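PDB 1YZY: 3-oxo-tetronate kinase from Haemophilus influenzae, which catalyses the ATP-dependent phosphorylation of 3-oxo-tetronate to 3-oxo-tetronate 4-phosphate, as a member of the four-carbon acid sugar kinase family. Local coordinates for residues Phe183-Leu186 with Lys187-Tyr191; Val172-Gly175 with Ala176-Gln180; Lys80-Ser83 with Thr84-Thr88; Ser221-Gly224 with Ala225-Ala229; Val196-Asp200 with Asn201-Glu205. One frame throughout, in Å; residues are numbered along the deposited sequence.

Contact 1. Residues Phe183-Leu186 with Lys187-Tyr191; sequences FAEL and KAQGY
Lys-187 N bonds back to Phe-183 O at 3.0 Å, Ala-188 N to Ala-184 O and Gln-189 N to Glu-185 O, carrying the helix through its last turn until the backbone breaks away at Gly-190. That glycine has a positive phi (87°), and two bonds close the end behind it: Gly-190 N to Lys-187 O, and Tyr-191 N to Leu-186 O at 3.0 Å. The pair makes a Schellman motif. The reversal brings Tyr-191 back over the side of the helix that carries Leu-186. Leu-186 CD2 lies 3.7 Å from Tyr-191 CD2, while Leu-186 O sits at the edge of the same ring, near its plane, 3.1 Å from Tyr-191 CD2. With CG anti to the carbonyl carbon (chi1 -71°), the tyrosine ring is turned toward Leu-186. Gln-189 OE1 also approaches the leucine, 3.6 Å from Leu-186 CD2, in the plane of the tyrosine ring and at its edge. Glu-185 and Gln-189 run side by side in the same direction, their carboxylate and amide planes 23° apart; the touch is through carbon, Glu-185 CG to Gln-189 CD at 4.1 Å. Lys-187 packs its CG against Phe-183 O before its chain leads outward, reaching Phe-108. Inward, Phe-183 meets the ring of Phe-214 and helix 202-210, and Leu-186 rests on Val-167 of strand 164-167. Chemically, the carbonyls of Phe-183, Ala-184, Glu-185, Leu-186 and Lys-187 take backbone N-H groups from the closing turn, with an apolar Leu-Tyr pair over the reversal.

Contact 2. Residues Val172-Gly175 with Ala176-Gln180; sequences VIKG and ASRVQ
Gly-175, Arg-178 and Val-179 carry most of this junction, where a type I turn over Val-172 to Gly-175 runs straight into helix 176-188. Gly-175 is the N-cap and has a positive phi (117°), a conformation that glycine takes readily. Its N closes the turn on Val-172 O at 2.9 Å, and its O takes Val-179 N at 3.1 Å as the first helical bond. Val-179 also covers that oxygen with a methyl, Val-179 CG2 coming within 3.0 Å of Gly-175 O. The same Val-179 CG2 lies 3.9 Å from Val-172 CA. Arg-178 lies alongside Lys-174, both pointing the same way, with Arg-178 CG 3.8 Å from Lys-174 CB. A bend at chi2 (58°) turns the arginine chain beyond CG, and its NE makes a salt bridge with Asp-171 just before the turn. The chains touch through their aliphatic parts, while Lys-174 NZ and Arg-178 NE stay 5.2 Å apart. The bridge to Asp-171 probably offsets some of the like charge, tying the new helix back to the preceding one across a turn otherwise held by backbone bonds and methyl packing.

Contact 3. Residues Lys80-Ser83 with Thr84-Thr88; sequences KYCS and TFDST
Tyr-81 and Phe-85 meet as an offset edge-to-face pair: the edge of Phe-85 is turned toward the face of Tyr-81, the ring centres are 5.4 Å apart and the planes stand at 83°. Their closest carbons are Tyr-81 CE1 and Phe-85 CD1, at 3.8 Å. Beside them, the side chain of Asp-86 comes back over Cys-82, its OD1 3.1 Å from Cys-82 CB and just as near to Cys-82 SG. The same OD1 accepts from Thr-84 OG1 at 2.6 Å, on its syn lone pair, which fixes the carboxylate against the cysteine. What brings these groups together is the backbone between them, a type I turn from Cys-82 to Phe-85. Phe-85 N reaches Cys-82 O at 3.1 Å. A water bridges the two segments, accepting from Cys-82 N and donating to Asp-86 O at 2.7 Å. Further on, Ser-87 OG bonds to Phe-85 O at 2.7 Å, a nearly axial approach to the carbonyl, while at the start Lys-80 folds its chain so that NZ donates to Tyr-81 O at 2.7 Å. Tyr-81 OH is held from outside by Thr-218 OG1. The loop leaves the end of strand 77-80 and leads toward helix 93-104, and its aromatic pair packs against helix 93-104, strand 109-111 and helix 152-159: both rings touch Ile-93 and Ile-111, and Phe-85 also reaches Leu-152 and Leu-155, while backbone bonds join Lys-80 to Ile-5 and Asp-7 and Tyr-81 to Gly-219.

Contact 4. Residues Ser221-Gly224 with Ala225-Ala229; sequences SGLG and AYMAA
Met-227 N to Leu-223 O, at 2.9 Å, heads a ladder of helical bonds, with Ala-225 N to Ser-221 O and Ala-228 N to Gly-224 O each at 3.0 Å. Tyr-226 N to Gly-222 O, at 3.4 Å, is weak. Gly-224 O also receives a second, weak bond from Met-227 N, so that one N-H is shared between two successive carbonyls. Met-227 lies across Leu-223, with SD 3.8 Å from Leu-223 CG, and its CG, set beside the backbone N (chi1 -66°), runs close to Leu-223 O. Tyr-226 brings the edge of its ring to a backbone oxygen: CD1 is 3.4 Å from Gly-222 O, near the ring plane. Ala-225 sets its CB 3.4 Å from Ser-221 O. Outward, Leu-223 and Met-227 rest on Tyr-78 of strand 77-80, and Tyr-226 covers Leu-204 and Ala-208 of helix 202-210; Ser-221 OG bonds to Asp-14 OD2. Gly-222, Gly-224, Ala-225 and Ala-228 are all buried, with Ala-225 touching Phe-18 and Ala-228 touching Leu-19 of helix 9-20. Strand 216-219, then Gly-220, then helix 221-232 form a strand-turn-helix connection, and this first part of the helix packs against strand 77-80 and helices 9-20 and 202-210 within the sugar-binding N-terminal domain.

Contact 5. Residues Val196-Asp200 with Asn201-Glu205; sequences VDAVD and NSQLE
The start of helix 202-210 is capped by Asp-200, whose carboxylate reaches forward over the first turn to Ser-202. Asp-200 OD1 accepts twice from that one residue: from Ser-202 OG at 2.8 Å, met nearly along the C-O axis, and from Ser-202 N at 3.0 Å, which comes from above the carboxylate plane. Asp-200 has CG opposite its own N (chi1 179°) and Ser-202 has OG between its N and carbonyl carbon (chi1 67°), torsions that place OD1 and OG within bonding distance. The aspartate's backbone joins in, with Gln-203 N bonding to Asp-200 O at 3.1 Å. A water accepts from Asn-201 N at 3.0 Å and makes a weak bond to Asp-200 OD2, giving the other carboxylate oxygen a partner. Such a negative side chain at a helix N-terminus would be expected to interact favourably with the helix dipole. The capped helix follows strand 193-196, the middle strand of the parallel three-stranded sheet, and the loop from Asp-197 makes the turn between them. Across that turn, Gln-203 folds its side chain back over the loop, bent at chi2 (93°), and its CB packs on Ala-198 CB at 3.7 Å. Leu-204 CD2 lies 4.3 Å from the same methyl. Asp-197 points elsewhere: its carboxylate receives the backbone N-H groups of Asn-124, Gly-125 and Tyr-169. Asn-201 bonds beyond this contact as well, its ND2 to Tyr-226 OH and its OD1 receiving Val-117 N.

In the fold
All five contacts fall within the sugar-binding N-terminal region and away from the residues thought, by similarity, to bind ATP. Contacts 2 and 1 lie near the start and at the end of helix 176-188, with centres about 15 Å apart. Contact 5 packs on both: Val-172 of contact 2 lies against Gln-203 (CG1 to CG, 3.7 Å), and Phe-183 of contact 1 reaches Val-196 (CE1 to CG2, 4.2 Å). Contact 5 also meets contact 4, about 11 Å between centres, where Tyr-226 CD1 lies 3.6 Å from Leu-204 CB. Contact 4 then touches contact 3, through Lys-80 CE and Ser-221 OG, at 3.2 Å.

Contact 1. Residues Phe183-Leu186 with Lys187-Tyr191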
loop_
_atom_site.group_PDB
_atom_site.type_symbol
_atom_site.label_atom_id
_atom_site.label_comp_id
_atom_site.label_asym_id
_atom_site.label_seq_id
_atom_site.Cartn_x
_atom_site.Cartn_y
_atom_site.Cartn_z
ATOM N N PHE A 183 -19.845 -13.097 19.759
ATOM C CA PHE A 183 -19.095 -13.966 18.851
ATOM C C PHE A 183 -19.454 -15.415 19.181
ATOM O O PHE A 183 -19.636 -16.244 18.285
ATOM C CB PHE A 183 -17.577 -13.808 19.037
ATOM C CG PHE A 183 -16.984 -12.581 18.387
ATOM C CD1 PHE A 183 -17.673 -11.866 17.422
ATOM C CD2 PHE A 183 -15.712 -12.147 18.755
ATOM C CE1 PHE A 183 -17.108 -10.732 16.829
ATOM C CE2 PHE A 183 -15.140 -11.016 18.171
ATOM C CZ PHE A 183 -15.839 -10.309 17.208
ATOM N N ALA A 184 -19.487 -15.721 20.475
ATOM C CA ALA A 184 -19.810 -17.060 20.944
ATOM C C ALA A 184 -21.243 -17.437 20.575
ATOM O O ALA A 184 -21.552 -18.607 20.330
ATOM C CB ALA A 184 -19.608 -17.142 22.446
ATOM N N GLU A 185 -22.109 -16.434 20.556
ATOM C CA GLU A 185 -23.517 -16.594 20.227
ATOM C C GLU A 185 -23.699 -16.827 18.724
ATOM O O GLU A 185 -24.455 -17.709 18.323
ATOM C CB GLU A 185 -24.274 -15.345 20.698
ATOM C CG GLU A 185 -25.583 -15.044 20.007
ATOM C CD GLU A 185 -25.930 -13.561 20.088
ATOM O OE1 GLU A 185 -25.514 -12.800 19.177
ATOM O OE2 GLU A 185 -26.599 -13.152 21.067
ATOM N N LEU A 186 -23.022 -16.024 17.902
ATOM C CA LEU A 186 -23.102 -16.161 16.445
ATOM C C LEU A 186 -22.574 -17.526 15.997
ATOM O O LEU A 186 -23.121 -18.130 15.075
ATOM C CB LEU A 186 -22.325 -15.044 15.745
ATOM C CG LEU A 186 -22.852 -13.612 15.844
ATOM C CD1 LEU A 186 -21.890 -12.658 15.149
ATOM C CD2 LEU A 186 -24.238 -13.505 15.227
ATOM N N LYS A 187 -21.512 -17.999 16.647
ATOM C CA LYS A 187 -20.923 -19.298 16.339
ATOM C C LYS A 187 -21.863 -20.452 16.674
ATOM O O LYS A 187 -21.862 -21.483 15.994
ATOM C CB LYS A 187 -19.608 -19.484 17.097
ATOM C CG LYS A 187 -18.511 -18.543 16.651
ATOM C CD LYS A 187 -17.245 -18.699 17.486
ATOM C CE LYS A 187 -16.543 -20.024 17.230
ATOM N NZ LYS A 187 -15.307 -20.146 18.054
ATOM N N ALA A 188 -22.604 -20.311 17.767
ATOM C CA ALA A 188 -23.549 -21.338 18.184
ATOM C C ALA A 188 -24.708 -21.388 17.188
ATOM O O ALA A 188 -25.288 -22.444 16.946
ATOM C CB ALA A 188 -24.056 -21.045 19.584
ATOM N N GLN A 189 -25.038 -20.236 16.613
ATOM C CA GLN A 189 -26.106 -20.136 15.627
ATOM C C GLN A 189 -25.686 -20.653 14.243
ATOM O O GLN A 189 -26.483 -20.619 13.297
ATOM C CB GLN A 189 -26.578 -18.690 15.523
ATOM C CG GLN A 189 -27.144 -18.146 16.822
ATOM C CD GLN A 189 -27.516 -16.682 16.731
ATOM O OE1 GLN A 189 -26.845 -15.896 16.063
ATOM N NE2 GLN A 189 -28.587 -16.304 17.417
ATOM N N GLY A 190 -24.436 -21.114 14.132
ATOM C CA GLY A 190 -23.921 -21.650 12.879
ATOM C C GLY A 190 -23.317 -20.660 11.897
ATOM O O GLY A 190 -23.251 -20.928 10.694
ATOM N N TYR A 191 -22.923 -19.494 12.393
ATOM C CA TYR A 191 -22.318 -18.478 11.543
ATOM C C TYR A 191 -20.821 -18.729 11.434
ATOM O O TYR A 191 -20.171 -19.074 12.425
ATOM C CB TYR A 191 -22.579 -17.085 12.110
ATOM C CG TYR A 191 -24.010 -16.621 11.983
ATOM C CD1 TYR A 191 -24.546 -16.296 10.738
ATOM C CD2 TYR A 191 -24.824 -16.491 13.106
ATOM C CE1 TYR A 191 -25.855 -15.856 10.612
ATOM C CE2 TYR A 191 -26.139 -16.048 12.993
ATOM C CZ TYR A 191 -26.646 -15.736 11.747
ATOM O OH TYR A 191 -27.951 -15.327 11.621
#

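Contact 2. Residues Val172-Gly175 with Ala176-Gln180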
loop_
_atom_site.group_PDB
_atom_site.type_symbol
_atom_site.label_atom_id
_atom_site.label_comp_id
_atom_site.label_asym_id
_atom_site.label_seq_id
_atom_site.Cartn_x
_atom_site.Cartn_y
_atom_site.Cartn_z
ATOM N N VAL A 172 -21.454 -3.480 20.457
ATOM C CA VAL A 172 -20.038 -3.138 20.393
ATOM C C VAL A 172 -19.735 -2.077 21.456
ATOM O O VAL A 172 -18.723 -2.158 22.158
ATOM C CB VAL A 172 -19.606 -2.620 18.975
ATOM C CG1 VAL A 172 -18.094 -2.515 18.897
ATOM C CG2 VAL A 172 -20.101 -3.546 17.889
ATOM N N ILE A 173 -20.623 -1.095 21.590
ATOM C CA ILE A 173 -20.404 -0.036 22.567
ATOM C C ILE A 173 -20.353 -0.518 24.016
ATOM O O ILE A 173 -20.037 0.258 24.914
ATOM C CB ILE A 173 -21.411 1.109 22.418
ATOM C CG1 ILE A 173 -22.835 0.614 22.668
ATOM C CG2 ILE A 173 -21.268 1.732 21.047
ATOM C CD1 ILE A 173 -23.874 1.698 22.544
ATOM N N LYS A 174 -20.634 -1.798 24.239
ATOM C CA LYS A 174 -20.591 -2.368 25.581
ATOM C C LYS A 174 -19.228 -2.967 25.912
ATOM O O LYS A 174 -18.988 -3.383 27.048
ATOM C CB LYS A 174 -21.690 -3.414 25.769
ATOM C CG LYS A 174 -23.091 -2.839 25.645
ATOM C CD LYS A 174 -24.140 -3.869 26.006
ATOM C CE LYS A 174 -25.535 -3.263 25.956
ATOM N NZ LYS A 174 -26.570 -4.210 26.459
ATOM N N GLY A 175 -18.344 -3.049 24.920
ATOM C CA GLY A 175 -17.020 -3.577 25.193
ATOM C C GLY A 175 -16.569 -4.848 24.506
ATOM O O GLY A 175 -17.340 -5.522 23.836
ATOM N N ALA A 176 -15.287 -5.157 24.689
ATOM C CA ALA A 176 -14.649 -6.331 24.103
ATOM C C ALA A 176 -15.270 -7.628 24.578
ATOM O O ALA A 176 -15.531 -8.507 23.767
ATOM C CB ALA A 176 -13.156 -6.326 24.414
ATOM N N SER A 177 -15.481 -7.749 25.889
ATOM C CA SER A 177 -16.082 -8.950 26.476
ATOM C C SER A 177 -17.482 -9.235 25.930
ATOM O O SER A 177 -17.834 -10.384 25.681
ATOM C CB SER A 177 -16.140 -8.837 27.999
ATOM O OG SER A 177 -14.838 -8.875 28.552
ATOM N N ARG A 178 -18.290 -8.194 25.783
ATOM C CA ARG A 178 -19.639 -8.351 25.256
ATOM C C ARG A 178 -19.581 -8.803 23.796
ATOM O O ARG A 178 -20.445 -9.546 23.333
ATOM C CB ARG A 178 -20.416 -7.030 25.377
ATOM C CG ARG A 178 -21.780 -7.027 24.692
ATOM C CD ARG A 178 -22.693 -8.133 25.233
ATOM N NE ARG A 178 -23.938 -8.241 24.471
ATOM C CZ ARG A 178 -24.691 -9.337 24.412
ATOM N NH1 ARG A 178 -24.347 -10.434 25.078
ATOM N NH2 ARG A 178 -25.751 -9.360 23.621
ATOM N N VAL A 179 -18.599 -8.289 23.062
ATOM C CA VAL A 179 -18.423 -8.645 21.659
ATOM C C VAL A 179 -18.080 -10.122 21.560
ATOM O O VAL A 179 -18.594 -10.819 20.700
ATOM C CB VAL A 179 -17.332 -7.775 20.988
ATOM C CG1 VAL A 179 -17.043 -8.267 19.580
ATOM C CG2 VAL A 179 -17.799 -6.331 20.933
ATOM N N GLN A 180 -17.224 -10.599 22.454
ATOM C CA GLN A 180 -16.834 -12.004 22.465
ATOM C C GLN A 180 -18.013 -12.906 22.817
ATOM O O GLN A 180 -18.055 -14.081 22.426
ATOM C CB GLN A 180 -15.694 -12.232 23.454
ATOM C CG GLN A 180 -14.429 -11.488 23.080
ATOM C CD GLN A 180 -13.318 -11.659 24.092
ATOM O OE1 GLN A 180 -12.177 -11.281 23.837
ATOM N NE2 GLN A 180 -13.641 -12.233 25.251
#

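Contact 3. Residues Lys80-Ser83 with Thr84-Thr88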
loop_
_atom_site.group_PDB
_atom_site.type_symbol
_atom_site.label_atom_id
_atom_site.label_comp_id
_atom_site.label_asym_id
_atom_site.label_seq_id
_atom_site.Cartn_x
_atom_site.Cartn_y
_atom_site.Cartn_z
ATOM N N LYS A 80 -6.656 -8.659 3.968
ATOM C CA LYS A 80 -7.008 -7.277 3.683
ATOM C C LYS A 80 -7.605 -7.027 2.306
ATOM O O LYS A 80 -6.979 -7.306 1.286
ATOM C CB LYS A 80 -5.768 -6.397 3.892
ATOM C CG LYS A 80 -5.757 -5.069 3.149
ATOM C CD LYS A 80 -6.401 -3.977 3.942
ATOM C CE LYS A 80 -6.308 -2.655 3.221
ATOM N NZ LYS A 80 -7.155 -2.581 2.001
ATOM N N TYR A 81 -8.799 -6.444 2.288
ATOM C CA TYR A 81 -9.497 -6.111 1.054
ATOM C C TYR A 81 -9.911 -4.635 1.051
ATOM O O TYR A 81 -9.541 -3.882 1.948
ATOM C CB TYR A 81 -10.688 -7.050 0.822
ATOM C CG TYR A 81 -11.512 -7.346 2.054
ATOM C CD1 TYR A 81 -12.330 -6.370 2.624
ATOM C CD2 TYR A 81 -11.483 -8.604 2.644
ATOM C CE1 TYR A 81 -13.099 -6.643 3.750
ATOM C CE2 TYR A 81 -12.247 -8.889 3.769
ATOM C CZ TYR A 81 -13.057 -7.901 4.317
ATOM O OH TYR A 81 -13.842 -8.181 5.416
ATOM N N CYS A 82 -10.650 -4.204 0.036
ATOM C CA CYS A 82 -11.037 -2.802 -0.048
ATOM C C CYS A 82 -12.110 -2.406 0.971
ATOM O O CYS A 82 -12.928 -3.241 1.386
ATOM C CB CYS A 82 -11.494 -2.463 -1.469
ATOM S SG CYS A 82 -11.548 -0.692 -1.875
ATOM N N SER A 83 -12.093 -1.135 1.373
ATOM C CA SER A 83 -13.063 -0.620 2.337
ATOM C C SER A 83 -14.494 -0.532 1.771
ATOM O O SER A 83 -15.456 -0.321 2.519
ATOM C CB SER A 83 -12.598 0.729 2.904
ATOM O OG SER A 83 -12.563 1.752 1.918
ATOM N N THR A 84 -14.631 -0.692 0.456
ATOM C CA THR A 84 -15.945 -0.672 -0.192
ATOM C C THR A 84 -16.391 -2.099 -0.533
ATOM O O THR A 84 -17.348 -2.313 -1.282
ATOM C CB THR A 84 -15.987 0.243 -1.432
ATOM O OG1 THR A 84 -14.715 0.242 -2.086
ATOM C CG2 THR A 84 -16.316 1.660 -1.024
ATOM N N PHE A 85 -15.683 -3.067 0.051
ATOM C CA PHE A 85 -15.968 -4.490 -0.104
ATOM C C PHE A 85 -15.953 -4.988 -1.555
ATOM O O PHE A 85 -16.591 -5.991 -1.870
ATOM C CB PHE A 85 -17.318 -4.810 0.572
ATOM C CG PHE A 85 -17.385 -6.178 1.191
ATOM C CD1 PHE A 85 -16.621 -6.486 2.313
ATOM C CD2 PHE A 85 -18.223 -7.158 0.666
ATOM C CE1 PHE A 85 -16.692 -7.748 2.900
ATOM C CE2 PHE A 85 -18.295 -8.432 1.252
ATOM C CZ PHE A 85 -17.530 -8.719 2.366
ATOM N N ASP A 86 -15.168 -4.327 -2.408
ATOM C CA ASP A 86 -15.049 -4.668 -3.838
ATOM C C ASP A 86 -15.033 -6.163 -4.132
ATOM O O ASP A 86 -14.084 -6.861 -3.766
ATOM C CB ASP A 86 -13.801 -4.019 -4.442
ATOM C CG ASP A 86 -13.819 -2.516 -4.320
ATOM O OD1 ASP A 86 -14.065 -2.034 -3.199
ATOM O OD2 ASP A 86 -13.599 -1.815 -5.332
ATOM N N SER A 87 -16.071 -6.621 -4.831
ATOM C CA SER A 87 -16.245 -8.026 -5.189
ATOM C C SER A 87 -17.539 -8.217 -5.990
ATOM O O SER A 87 -18.182 -7.244 -6.397
ATOM C CB SER A 87 -16.308 -8.872 -3.908
ATOM O OG SER A 87 -17.263 -8.352 -2.984
ATOM N N THR A 88 -17.863 -9.477 -6.274
ATOM C CA THR A 88 -19.089 -9.870 -6.981
ATOM C C THR A 88 -19.536 -11.190 -6.347
ATOM O O THR A 88 -18.913 -11.661 -5.391
ATOM C CB THR A 88 -18.879 -10.104 -8.502
ATOM O OG1 THR A 88 -17.999 -11.214 -8.708
ATOM C CG2 THR A 88 -18.318 -8.860 -9.181
HETATM O O HOH W 1 -12.011 -6.003 -2.331
#

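Contact 4. Residues Ser221-Gly224 with Ala225-Ala229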
loop_
_atom_site.group_PDB
_atom_site.type_symbol
_atom_site.label_atom_id
_atom_site.label_comp_id
_atom_site.label_asym_id
_atom_site.label_seq_id
_atom_site.Cartn_x
_atom_site.Cartn_y
_atom_site.Cartn_z
ATOM N N SER A 221 -8.318 -1.272 6.171
ATOM C CA SER A 221 -7.166 -0.833 6.956
ATOM C C SER A 221 -7.552 -0.443 8.384
ATOM O O SER A 221 -6.713 -0.466 9.285
ATOM C CB SER A 221 -6.484 0.347 6.280
ATOM O OG SER A 221 -5.997 -0.006 5.002
ATOM N N GLY A 222 -8.808 -0.034 8.565
ATOM C CA GLY A 222 -9.295 0.371 9.871
ATOM C C GLY A 222 -8.993 -0.561 11.027
ATOM O O GLY A 222 -8.442 -0.130 12.039
ATOM N N LEU A 223 -9.380 -1.826 10.916
ATOM C CA LEU A 223 -9.129 -2.775 11.997
ATOM C C LEU A 223 -7.653 -3.048 12.194
ATOM O O LEU A 223 -7.181 -3.151 13.332
ATOM C CB LEU A 223 -9.854 -4.101 11.745
ATOM C CG LEU A 223 -9.552 -5.216 12.749
ATOM C CD1 LEU A 223 -10.012 -4.808 14.146
ATOM C CD2 LEU A 223 -10.232 -6.499 12.321
ATOM N N GLY A 224 -6.948 -3.238 11.081
ATOM C CA GLY A 224 -5.525 -3.522 11.130
ATOM C C GLY A 224 -4.767 -2.465 11.894
ATOM O O GLY A 224 -3.815 -2.788 12.603
ATOM N N ALA A 225 -5.166 -1.206 11.701
ATOM C CA ALA A 225 -4.560 -0.054 12.374
ATOM C C ALA A 225 -4.714 -0.148 13.890
ATOM O O ALA A 225 -3.761 0.085 14.643
ATOM C CB ALA A 225 -5.198 1.219 11.879
ATOM N N TYR A 226 -5.927 -0.461 14.338
ATOM C CA TYR A 226 -6.191 -0.578 15.761
ATOM C C TYR A 226 -5.571 -1.808 16.379
ATOM O O TYR A 226 -5.318 -1.835 17.587
ATOM C CB TYR A 226 -7.686 -0.460 16.052
ATOM C CG TYR A 226 -8.104 0.989 16.065
ATOM C CD1 TYR A 226 -8.607 1.600 14.923
ATOM C CD2 TYR A 226 -7.887 1.778 17.189
ATOM C CE1 TYR A 226 -8.877 2.968 14.897
ATOM C CE2 TYR A 226 -8.146 3.144 17.171
ATOM C CZ TYR A 226 -8.640 3.732 16.025
ATOM O OH TYR A 226 -8.888 5.091 16.009
ATOM N N MET A 227 -5.332 -2.826 15.556
ATOM C CA MET A 227 -4.676 -4.047 16.023
ATOM C C MET A 227 -3.192 -3.750 16.248
ATOM O O MET A 227 -2.558 -4.324 17.129
ATOM C CB MET A 227 -4.836 -5.170 15.000
ATOM C CG MET A 227 -6.264 -5.633 14.828
ATOM S SD MET A 227 -6.363 -7.033 13.725
ATOM C CE MET A 227 -5.825 -8.334 14.814
ATOM N N ALA A 228 -2.631 -2.900 15.397
ATOM C CA ALA A 228 -1.238 -2.485 15.516
ATOM C C ALA A 228 -1.102 -1.616 16.774
ATOM O O ALA A 228 -0.194 -1.812 17.575
ATOM C CB ALA A 228 -0.831 -1.688 14.285
ATOM N N ALA A 229 -2.021 -0.666 16.941
ATOM C CA ALA A 229 -2.008 0.219 18.105
ATOM C C ALA A 229 -2.122 -0.563 19.408
ATOM O O ALA A 229 -1.535 -0.174 20.415
ATOM C CB ALA A 229 -3.127 1.267 18.011
#

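Contact 5. Residues Val196-Asp200 with Asn201-Glu205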
loop_
_atom_site.group_PDB
_atom_site.type_symbol
_atom_site.label_atom_id
_atom_site.label_comp_id
_atom_site.label_asym_id
_atom_site.label_seq_id
_atom_site.Cartn_x
_atom_site.Cartn_y
_atom_site.Cartn_z
ATOM N N VAL A 196 -19.182 -6.576 11.850
ATOM C CA VAL A 196 -19.224 -5.822 13.092
ATOM C C VAL A 196 -19.377 -4.341 12.755
ATOM O O VAL A 196 -18.653 -3.795 11.916
ATOM C CB VAL A 196 -17.957 -6.051 13.954
ATOM C CG1 VAL A 196 -18.092 -5.350 15.302
ATOM C CG2 VAL A 196 -17.715 -7.535 14.180
ATOM N N ASP A 197 -20.378 -3.719 13.366
ATOM C CA ASP A 197 -20.666 -2.311 13.159
ATOM C C ASP A 197 -19.553 -1.386 13.652
ATOM O O ASP A 197 -18.716 -1.770 14.478
ATOM C CB ASP A 197 -21.966 -1.943 13.879
ATOM C CG ASP A 197 -23.205 -2.289 13.079
ATOM O OD1 ASP A 197 -23.086 -2.861 11.978
ATOM O OD2 ASP A 197 -24.311 -1.966 13.558
ATOM N N ALA A 198 -19.583 -0.147 13.174
ATOM C CA ALA A 198 -18.615 0.867 13.574
ATOM C C ALA A 198 -18.965 2.178 12.906
ATOM O O ALA A 198 -18.710 2.365 11.719
ATOM C CB ALA A 198 -17.197 0.448 13.198
ATOM N N VAL A 199 -19.644 3.052 13.638
ATOM C CA VAL A 199 -20.004 4.367 13.108
ATOM C C VAL A 199 -19.038 5.403 13.678
ATOM O O VAL A 199 -19.034 6.566 13.267
ATOM C CB VAL A 199 -21.452 4.756 13.471
ATOM C CG1 VAL A 199 -22.427 3.951 12.645
ATOM C CG2 VAL A 199 -21.703 4.541 14.963
ATOM N N ASP A 200 -18.192 4.936 14.592
ATOM C CA ASP A 200 -17.196 5.739 15.274
ATOM C C ASP A 200 -15.938 4.878 15.443
ATOM O O ASP A 200 -16.030 3.668 15.630
ATOM C CB ASP A 200 -17.744 6.149 16.639
ATOM C CG ASP A 200 -16.768 6.955 17.433
ATOM O OD1 ASP A 200 -16.110 6.376 18.320
ATOM O OD2 ASP A 200 -16.651 8.167 17.161
ATOM N N ASN A 201 -14.766 5.508 15.394
ATOM C CA ASN A 201 -13.496 4.789 15.512
ATOM C C ASN A 201 -13.260 3.971 16.766
ATOM O O ASN A 201 -12.484 3.012 16.736
ATOM C CB ASN A 201 -12.329 5.764 15.305
ATOM C CG ASN A 201 -11.784 5.855 13.884
ATOM O OD1 ASN A 201 -12.513 6.176 12.953
ATOM N ND2 ASN A 201 -10.500 5.561 13.714
ATOM N N SER A 202 -13.869 4.355 17.882
ATOM C CA SER A 202 -13.671 3.582 19.102
ATOM C C SER A 202 -14.213 2.161 18.961
ATOM O O SER A 202 -13.788 1.256 19.689
ATOM C CB SER A 202 -14.283 4.276 20.323
ATOM O OG SER A 202 -15.699 4.337 20.260
ATOM N N GLN A 203 -15.144 1.961 18.025
ATOM C CA GLN A 203 -15.706 0.632 17.789
ATOM C C GLN A 203 -14.651 -0.331 17.224
ATOM O O GLN A 203 -14.761 -1.544 17.401
ATOM C CB GLN A 203 -16.904 0.695 16.837
ATOM C CG GLN A 203 -18.248 0.921 17.504
ATOM C CD GLN A 203 -18.626 2.384 17.585
ATOM O OE1 GLN A 203 -18.465 3.022 18.623
ATOM N NE2 GLN A 203 -19.181 2.913 16.503
ATOM N N LEU A 204 -13.672 0.206 16.491
ATOM C CA LEU A 204 -12.593 -0.606 15.907
ATOM C C LEU A 204 -11.582 -0.940 16.985
ATOM O O LEU A 204 -10.919 -1.985 16.945
ATOM C CB LEU A 204 -11.913 0.132 14.742
ATOM C CG LEU A 204 -12.808 0.376 13.527
ATOM C CD1 LEU A 204 -12.138 1.343 12.580
ATOM C CD2 LEU A 204 -13.146 -0.960 12.835
ATOM N N GLU A 205 -11.475 -0.029 17.946
ATOM C CA GLU A 205 -10.587 -0.177 19.088
ATOM C C GLU A 205 -11.106 -1.325 19.977
ATOM O O GLU A 205 -10.326 -2.094 20.551
ATOM C CB GLU A 205 -10.564 1.151 19.845
ATOM C CG GLU A 205 -9.540 1.277 20.958
ATOM C CD GLU A 205 -9.398 2.716 21.446
ATOM O OE1 GLU A 205 -8.428 3.002 22.181
ATOM O OE2 GLU A 205 -10.244 3.568 21.085
HETATM O O HOH W 2 -15.925 -2.384 15.140
HETATM O O HOH W 3 -14.534 8.334 14.453
#